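Local coordinates for protein GNA33 (Neisseria gonorrhoeae FA 1090, PDB 2G5D) that probably cleaves the glycosidic bond between N-acetylmuramic acid and N-acetylglucosamine in peptidoglycan, as a lytic transglycosylase that leaves a 1,6-anhydro end on the muramic acid, at residues T119-P124 / H241-G246; A358-R363 / G400-T405. All coordinates share one frame; numbering follows the deposited sequence.

Contact 1: T119-P124 / H241-G246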
ATOM      1  N   THR A 119      -6.205  -6.572  -8.464  1.00 29.03           N
ATOM      2  CA  THR A 119      -6.337  -5.147  -8.770  1.00 29.93           C
ATOM      3  C   THR A 119      -4.939  -4.528  -8.836  1.00 29.91           C
ATOM      4  O   THR A 119      -3.919  -5.224  -8.644  1.00 28.63           O
ATOM      5  CB  THR A 119      -7.216  -4.414  -7.743  1.00 29.57           C
ATOM      6  OG1 THR A 119      -6.787  -4.755  -6.424  1.00 30.16           O
ATOM      7  CG2 THR A 119      -8.674  -4.809  -7.902  1.00 30.64           C
ATOM      8  N   GLY A 120      -4.885  -3.228  -9.114  1.00 30.39           N
ATOM      9  CA  GLY A 120      -3.601  -2.549  -9.282  1.00 30.79           C
ATOM     10  C   GLY A 120      -3.489  -1.238  -8.532  1.00 30.76           C
ATOM     11  O   GLY A 120      -4.463  -0.502  -8.397  1.00 30.76           O
ATOM     12  N   TYR A 121      -2.302  -0.947  -8.023  1.00 30.81           N
ATOM     13  CA  TYR A 121      -2.056   0.353  -7.414  1.00 30.85           C
ATOM     14  C   TYR A 121      -0.727   0.898  -7.865  1.00 30.56           C
ATOM     15  O   TYR A 121       0.058   0.179  -8.483  1.00 30.27           O
ATOM     16  CB  TYR A 121      -2.178   0.323  -5.881  1.00 31.32           C
ATOM     17  CG  TYR A 121      -1.123  -0.430  -5.088  1.00 31.69           C
ATOM     18  CD1 TYR A 121      -0.299   0.238  -4.177  1.00 32.35           C
ATOM     19  CD2 TYR A 121      -0.995  -1.824  -5.192  1.00 32.41           C
ATOM     20  CE1 TYR A 121       0.634  -0.456  -3.409  1.00 33.02           C
ATOM     21  CE2 TYR A 121      -0.070  -2.519  -4.430  1.00 31.46           C
ATOM     22  CZ  TYR A 121       0.745  -1.838  -3.558  1.00 32.73           C
ATOM     23  OH  TYR A 121       1.653  -2.550  -2.814  1.00 34.47           O
ATOM     24  N   TYR A 122      -0.478   2.167  -7.543  1.00 30.04           N
ATOM     25  CA  TYR A 122       0.703   2.865  -8.039  1.00 29.46           C
ATOM     26  C   TYR A 122       1.089   4.077  -7.193  1.00 29.09           C
ATOM     27  O   TYR A 122       0.344   4.498  -6.307  1.00 29.06           O
ATOM     28  CB  TYR A 122       0.498   3.282  -9.511  1.00 29.25           C
ATOM     29  CG  TYR A 122      -0.254   4.575  -9.720  1.00 28.98           C
ATOM     30  CD1 TYR A 122       0.388   5.701 -10.235  1.00 27.79           C
ATOM     31  CD2 TYR A 122      -1.611   4.672  -9.410  1.00 27.72           C
ATOM     32  CE1 TYR A 122      -0.303   6.884 -10.419  1.00 27.45           C
ATOM     33  CE2 TYR A 122      -2.300   5.838  -9.595  1.00 28.27           C
ATOM     34  CZ  TYR A 122      -1.649   6.941 -10.104  1.00 27.98           C
ATOM     35  OH  TYR A 122      -2.357   8.089 -10.287  1.00 28.63           O
ATOM     36  N   GLU A 123       2.270   4.615  -7.480  1.00 28.48           N
ATOM     37  CA  GLU A 123       2.765   5.821  -6.849  1.00 28.79           C
ATOM     38  C   GLU A 123       2.588   7.025  -7.782  1.00 27.34           C
ATOM     39  O   GLU A 123       3.260   7.128  -8.808  1.00 27.40           O
ATOM     40  CB  GLU A 123       4.232   5.656  -6.436  1.00 28.38           C
ATOM     41  CG  GLU A 123       4.775   6.894  -5.692  1.00 30.63           C
ATOM     42  CD  GLU A 123       6.257   6.817  -5.383  1.00 31.36           C
ATOM     43  OE1 GLU A 123       6.944   5.911  -5.895  1.00 35.69           O
ATOM     44  OE2 GLU A 123       6.745   7.685  -4.634  1.00 36.33           O
ATOM     45  N   PRO A 124       1.677   7.951  -7.436  1.00 26.61           N
ATOM     46  CA  PRO A 124       1.479   9.088  -8.356  1.00 25.99           C
ATOM     47  C   PRO A 124       2.642  10.088  -8.401  1.00 25.89           C
ATOM     48  O   PRO A 124       3.341  10.290  -7.403  1.00 25.29           O
ATOM     49  CB  PRO A 124       0.214   9.763  -7.823  1.00 25.54           C
ATOM     50  CG  PRO A 124       0.139   9.372  -6.392  1.00 26.69           C
ATOM     51  CD  PRO A 124       0.801   8.025  -6.255  1.00 26.25           C
ATOM     52  N   HIS A 241      -3.240  11.332  -1.473  1.00 31.77           N
ATOM     53  CA  HIS A 241      -3.713  10.876  -0.162  1.00 32.04           C
ATOM     54  C   HIS A 241      -4.295   9.462  -0.266  1.00 32.42           C
ATOM     55  O   HIS A 241      -4.001   8.610   0.566  1.00 31.99           O
ATOM     56  CB  HIS A 241      -4.772  11.823   0.408  1.00 31.81           C
ATOM     57  CG  HIS A 241      -4.218  13.028   1.106  1.00 31.15           C
ATOM     58  ND1 HIS A 241      -3.449  13.977   0.464  1.00 31.75           N
ATOM     59  CD2 HIS A 241      -4.380  13.473   2.374  1.00 30.54           C
ATOM     60  CE1 HIS A 241      -3.137  14.937   1.316  1.00 30.92           C
ATOM     61  NE2 HIS A 241      -3.689  14.654   2.482  1.00 30.02           N
ATOM     62  N   ILE A 242      -5.088   9.219  -1.314  1.00 32.87           N
ATOM     63  CA  ILE A 242      -5.702   7.906  -1.552  1.00 33.33           C
ATOM     64  C   ILE A 242      -4.680   6.783  -1.773  1.00 33.69           C
ATOM     65  O   ILE A 242      -4.911   5.651  -1.334  1.00 33.77           O
ATOM     66  CB  ILE A 242      -6.772   7.944  -2.703  1.00 33.47           C
ATOM     67  CG1 ILE A 242      -7.875   8.950  -2.371  1.00 33.48           C
ATOM     68  CG2 ILE A 242      -7.408   6.557  -2.921  1.00 34.22           C
ATOM     69  CD1 ILE A 242      -8.776   9.280  -3.530  1.00 33.47           C
ATOM     70  N   GLN A 243      -3.558   7.077  -2.434  1.00 34.03           N
ATOM     71  CA  GLN A 243      -2.491   6.066  -2.595  1.00 34.77           C
ATOM     72  C   GLN A 243      -1.552   6.011  -1.386  1.00 35.03           C
ATOM     73  O   GLN A 243      -0.912   4.992  -1.140  1.00 35.17           O
ATOM     74  CB  GLN A 243      -1.688   6.258  -3.891  1.00 34.58           C
ATOM     75  CG  GLN A 243      -2.504   6.144  -5.196  1.00 35.67           C
ATOM     76  CD  GLN A 243      -2.799   4.709  -5.662  1.00 36.46           C
ATOM     77  OE1 GLN A 243      -2.351   3.714  -5.073  1.00 37.20           O
ATOM     78  NE2 GLN A 243      -3.554   4.606  -6.744  1.00 37.10           N
ATOM     79  N   GLY A 244      -1.456   7.109  -0.647  1.00 35.47           N
ATOM     80  CA  GLY A 244      -0.699   7.129   0.604  1.00 35.88           C
ATOM     81  C   GLY A 244       0.731   7.609   0.461  1.00 35.84           C
ATOM     82  O   GLY A 244       1.425   7.860   1.466  1.00 35.81           O
ATOM     83  N   SER A 245       1.176   7.736  -0.784  1.00 35.36           N
ATOM     84  CA  SER A 245       2.496   8.281  -1.073  1.00 35.26           C
ATOM     85  C   SER A 245       2.522   8.895  -2.462  1.00 34.59           C
ATOM     86  O   SER A 245       1.624   8.682  -3.283  1.00 34.88           O
ATOM     87  CB  SER A 245       3.571   7.194  -0.960  1.00 35.29           C
ATOM     88  OG  SER A 245       3.287   6.150  -1.875  1.00 37.02           O
ATOM     89  N   GLY A 246       3.553   9.676  -2.726  1.00 33.46           N
ATOM     90  CA  GLY A 246       3.681  10.256  -4.031  1.00 32.98           C
ATOM     91  C   GLY A 246       4.993  10.969  -4.200  1.00 32.53           C
ATOM     92  O   GLY A 246       5.888  10.876  -3.360  1.00 31.84           O
TER
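Gln243 lays its carboxamide against the backbone of Tyr122, and the rings of Tyr121 and Tyr122 meet this amide in different ways. Its chain bends at chi2 (-80°), which points the amide back along the strand, with OE1 and NE2 spread across it. The plane of the amide lies 13° from that of the Tyr121 ring, and OE1 lies near the ring plane at its edge, 4.1 Å from Tyr121 CD1. Against Tyr122 the planes stand 70° apart; NE2 comes in obliquely, 3.3 Å from both CD2 and CE2 of that ring. The one polar bond is weak: Tyr122 N reaches Gln243 OE1 at 3.5 Å, though nearly straight. OE1 also lies 3.1 Å from Tyr122 O, and as both are acceptors this is proximity without bonding. Tyr122 also touches Ala395 and Ala399 of helix 393-401.

Farther along, Pro124 CD rests 3.2 Å from Ser245 O, a buried carbonyl for which the model holds no partner. Glu123, extended beyond CG, brings its CG within 3.9 Å of Gly246 CA, while its OE1 forms a salt bridge with Arg247. Gly244, at positive phi, has just ended helix 234-243. The arrangement is that of a glycine-terminated helix leading through Gly244 and Ser245 into strand 246-249, which pairs in parallel with strand 116-129.

Contact 2: A358-R363 / G400-T405; sequences AHPVTR and GKQKTT
Pro360 is set against the backbone and side chain of Gln402, and this pair forms the dense part of the contact. The proline CB lies 3.6 Å from Gln402 N and equally close to its CA, while the ring atom Pro360 CD comes within 3.4 Å of Gln402 NE2. The glutamine reaches there because its CG stands opposite the backbone N (chi1 -173°), with a further bend at chi2; its OE1 is held by Trp389 NE1, a bond consistent with the amide turning NE2 toward the proline. Next to it, the methyl CG2 of Thr404 touches Ala358 O at 3.6 Å and meets the guanidinium of Arg363 obliquely, 3.2 Å from NH1. Thr404 OG1 is bonded instead to Thr357 OG1.

Toward solvent the fit is slacker. Lys401 runs out extended beyond CG and offers only aliphatic carbon, with CD 3.7 Å from Val361 CG1, both residues being exposed. Arg363 NH2 comes 3.5 Å from Lys401 O, and Lys403 NZ lies 4.8 Å from the same nitrogen, a like-charge approach that adds no attraction and is probably eased by solvent at this exposed side.

The loop carries its own order. His359 ND1 accepts from both Val361 N and Thr362 N, with the two donors tilted 22° and 32° out of the ring plane, and Arg363 N closes the turn on His359 O. Across the contact, by comparison, no clear polar bond is found, and the buried Ala358 N has no partner in the model. The chemistry therefore implies a loop shaped by internal bonds and seated on the helix-to-strand junction mainly through van der Waals fit.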
ATOM      1  N   ALA A 358      -4.279 -11.557 -16.008  1.00 29.52           N
ATOM      2  CA  ALA A 358      -4.292 -10.905 -17.313  1.00 29.94           C
ATOM      3  C   ALA A 358      -3.771  -9.474 -17.197  1.00 30.28           C
ATOM      4  O   ALA A 358      -4.093  -8.765 -16.239  1.00 29.52           O
ATOM      5  CB  ALA A 358      -5.684 -10.925 -17.901  1.00 30.23           C
ATOM      6  N   HIS A 359      -2.946  -9.073 -18.162  1.00 30.99           N
ATOM      7  CA  HIS A 359      -2.489  -7.692 -18.284  1.00 32.36           C
ATOM      8  C   HIS A 359      -3.684  -6.728 -18.406  1.00 33.19           C
ATOM      9  O   HIS A 359      -4.538  -6.931 -19.259  1.00 33.96           O
ATOM     10  CB  HIS A 359      -1.536  -7.553 -19.471  1.00 31.64           C
ATOM     11  CG  HIS A 359      -0.807  -6.246 -19.510  1.00 32.99           C
ATOM     12  ND1 HIS A 359      -1.408  -5.066 -19.900  1.00 32.21           N
ATOM     13  CD2 HIS A 359       0.477  -5.935 -19.212  1.00 31.84           C
ATOM     14  CE1 HIS A 359      -0.527  -4.086 -19.832  1.00 31.92           C
ATOM     15  NE2 HIS A 359       0.625  -4.587 -19.420  1.00 32.76           N
ATOM     16  N   PRO A 360      -3.759  -5.699 -17.529  1.00 34.73           N
ATOM     17  CA  PRO A 360      -4.903  -4.764 -17.450  1.00 35.54           C
ATOM     18  C   PRO A 360      -5.256  -3.975 -18.716  1.00 36.78           C
ATOM     19  O   PRO A 360      -6.370  -3.446 -18.798  1.00 36.97           O
ATOM     20  CB  PRO A 360      -4.511  -3.805 -16.313  1.00 35.56           C
ATOM     21  CG  PRO A 360      -3.058  -3.943 -16.170  1.00 35.45           C
ATOM     22  CD  PRO A 360      -2.749  -5.379 -16.504  1.00 34.18           C
ATOM     23  N   VAL A 361      -4.341  -3.884 -19.682  1.00 37.70           N
ATOM     24  CA  VAL A 361      -4.670  -3.248 -20.962  1.00 38.25           C
ATOM     25  C   VAL A 361      -4.618  -4.227 -22.143  1.00 38.85           C
ATOM     26  O   VAL A 361      -5.587  -4.320 -22.907  1.00 39.13           O
ATOM     27  CB  VAL A 361      -3.852  -1.927 -21.237  1.00 38.68           C
ATOM     28  CG1 VAL A 361      -3.821  -1.019 -19.997  1.00 38.10           C
ATOM     29  CG2 VAL A 361      -2.427  -2.214 -21.715  1.00 38.98           C
ATOM     30  N   THR A 362      -3.520  -4.972 -22.285  1.00 39.40           N
ATOM     31  CA  THR A 362      -3.382  -5.948 -23.392  1.00 40.04           C
ATOM     32  C   THR A 362      -4.239  -7.209 -23.225  1.00 40.63           C
ATOM     33  O   THR A 362      -4.461  -7.953 -24.194  1.00 40.78           O
ATOM     34  CB  THR A 362      -1.903  -6.368 -23.664  1.00 39.92           C
ATOM     35  OG1 THR A 362      -1.412  -7.195 -22.593  1.00 39.52           O
ATOM     36  CG2 THR A 362      -1.012  -5.145 -23.851  1.00 39.53           C
ATOM     37  N   ARG A 363      -4.711  -7.442 -21.995  1.00 41.23           N
ATOM     38  CA  ARG A 363      -5.539  -8.607 -21.645  1.00 41.47           C
ATOM     39  C   ARG A 363      -4.826  -9.941 -21.883  1.00 40.94           C
ATOM     40  O   ARG A 363      -5.362 -10.999 -21.541  1.00 41.51           O
ATOM     41  CB  ARG A 363      -6.924  -8.558 -22.343  1.00 42.10           C
ATOM     42  CG  ARG A 363      -7.952  -7.606 -21.682  1.00 44.57           C
ATOM     43  CD  ARG A 363      -8.458  -8.172 -20.342  1.00 49.24           C
ATOM     44  NE  ARG A 363      -8.948  -7.154 -19.402  1.00 50.76           N
ATOM     45  CZ  ARG A 363      -8.291  -6.759 -18.314  1.00 52.66           C
ATOM     46  NH1 ARG A 363      -7.103  -7.283 -18.023  1.00 53.73           N
ATOM     47  NH2 ARG A 363      -8.817  -5.836 -17.511  1.00 52.87           N
ATOM     48  N   GLY A 400      -5.448   1.561 -12.578  1.00 34.53           N
ATOM     49  CA  GLY A 400      -6.899   1.770 -12.643  1.00 35.75           C
ATOM     50  C   GLY A 400      -7.653   0.828 -13.574  1.00 36.50           C
ATOM     51  O   GLY A 400      -8.843   0.583 -13.386  1.00 36.51           O
ATOM     52  N   LYS A 401      -6.949   0.302 -14.574  1.00 37.34           N
ATOM     53  CA  LYS A 401      -7.522  -0.624 -15.550  1.00 38.44           C
ATOM     54  C   LYS A 401      -7.497  -2.085 -15.079  1.00 39.03           C
ATOM     55  O   LYS A 401      -8.093  -2.972 -15.712  1.00 39.30           O
ATOM     56  CB  LYS A 401      -6.812  -0.470 -16.905  1.00 38.57           C
ATOM     57  CG  LYS A 401      -7.165   0.827 -17.636  1.00 39.46           C
ATOM     58  CD  LYS A 401      -6.963   0.726 -19.144  1.00 40.18           C
ATOM     59  CE  LYS A 401      -6.917   2.112 -19.765  1.00 40.70           C
ATOM     60  NZ  LYS A 401      -7.022   2.078 -21.253  1.00 40.86           N
ATOM     61  N   GLN A 402      -6.814  -2.327 -13.957  1.00 39.63           N
ATOM     62  CA  GLN A 402      -6.664  -3.659 -13.403  1.00 39.78           C
ATOM     63  C   GLN A 402      -7.815  -4.093 -12.493  1.00 40.05           C
ATOM     64  O   GLN A 402      -7.963  -3.598 -11.360  1.00 40.51           O
ATOM     65  CB  GLN A 402      -5.344  -3.754 -12.653  1.00 40.15           C
ATOM     66  CG  GLN A 402      -5.045  -5.147 -12.209  1.00 41.55           C
ATOM     67  CD  GLN A 402      -3.672  -5.563 -12.577  1.00 44.11           C
ATOM     68  OE1 GLN A 402      -2.692  -4.993 -12.095  1.00 45.58           O
ATOM     69  NE2 GLN A 402      -3.576  -6.571 -13.442  1.00 46.21           N
ATOM     70  N   LYS A 403      -8.628  -5.012 -13.011  1.00 39.84           N
ATOM     71  CA  LYS A 403      -9.668  -5.720 -12.248  1.00 39.70           C
ATOM     72  C   LYS A 403      -9.931  -7.093 -12.887  1.00 39.05           C
ATOM     73  O   LYS A 403     -10.853  -7.252 -13.701  1.00 39.37           O
ATOM     74  CB  LYS A 403     -10.956  -4.892 -12.127  1.00 39.72           C
ATOM     75  CG  LYS A 403     -11.095  -3.707 -13.102  1.00 40.74           C
ATOM     76  CD  LYS A 403     -11.837  -4.046 -14.394  1.00 40.60           C
ATOM     77  CE  LYS A 403     -11.749  -2.868 -15.364  1.00 40.53           C
ATOM     78  NZ  LYS A 403     -12.570  -3.053 -16.594  1.00 40.42           N
ATOM     79  N   THR A 404      -9.104  -8.069 -12.501  1.00 38.18           N
ATOM     80  CA  THR A 404      -8.941  -9.345 -13.221  1.00 37.39           C
ATOM     81  C   THR A 404      -8.996 -10.576 -12.312  1.00 36.99           C
ATOM     82  O   THR A 404      -8.639 -10.519 -11.125  1.00 36.97           O
ATOM     83  CB  THR A 404      -7.571  -9.413 -13.991  1.00 37.44           C
ATOM     84  OG1 THR A 404      -6.473  -9.221 -13.076  1.00 36.96           O
ATOM     85  CG2 THR A 404      -7.489  -8.378 -15.077  1.00 37.37           C
ATOM     86  N   THR A 405      -9.418 -11.700 -12.891  1.00 36.44           N
ATOM     87  CA  THR A 405      -9.256 -12.996 -12.246  1.00 35.42           C
ATOM     88  C   THR A 405      -7.761 -13.320 -12.165  1.00 34.52           C
ATOM     89  O   THR A 405      -6.998 -13.015 -13.083  1.00 33.96           O
ATOM     90  CB  THR A 405      -9.991 -14.105 -13.028  1.00 35.35           C
ATOM     91  OG1 THR A 405     -11.384 -13.796 -13.079  1.00 36.06           O
ATOM     92  CG2 THR A 405      -9.811 -15.456 -12.362  1.00 35.20           C
TER

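How the contacts relate
Contact 1 lies nearer the middle of the molecule, its centre about 7 Å from that of the chain, whereas contact 2 lies about 19 Å from it and has four exposed touching residues; the two centres are about 17 Å apart. Each holds one of two neighbouring strands, 116-129 in contact 1 and 403-413 in contact 2, and they meet where Thr119 C packs 3.4 Å from Gln402 CG. Each also sets a helix end against other elements: 234-243 beside a strand, 393-401 beside a loop. The inner contact includes one weak backbone-to-amide bond and a buried acidic side chain paired with arginine; the outer relies on van der Waals fit of carbon groups against an amide and a guanidinium, with its basic groups on the exposed side.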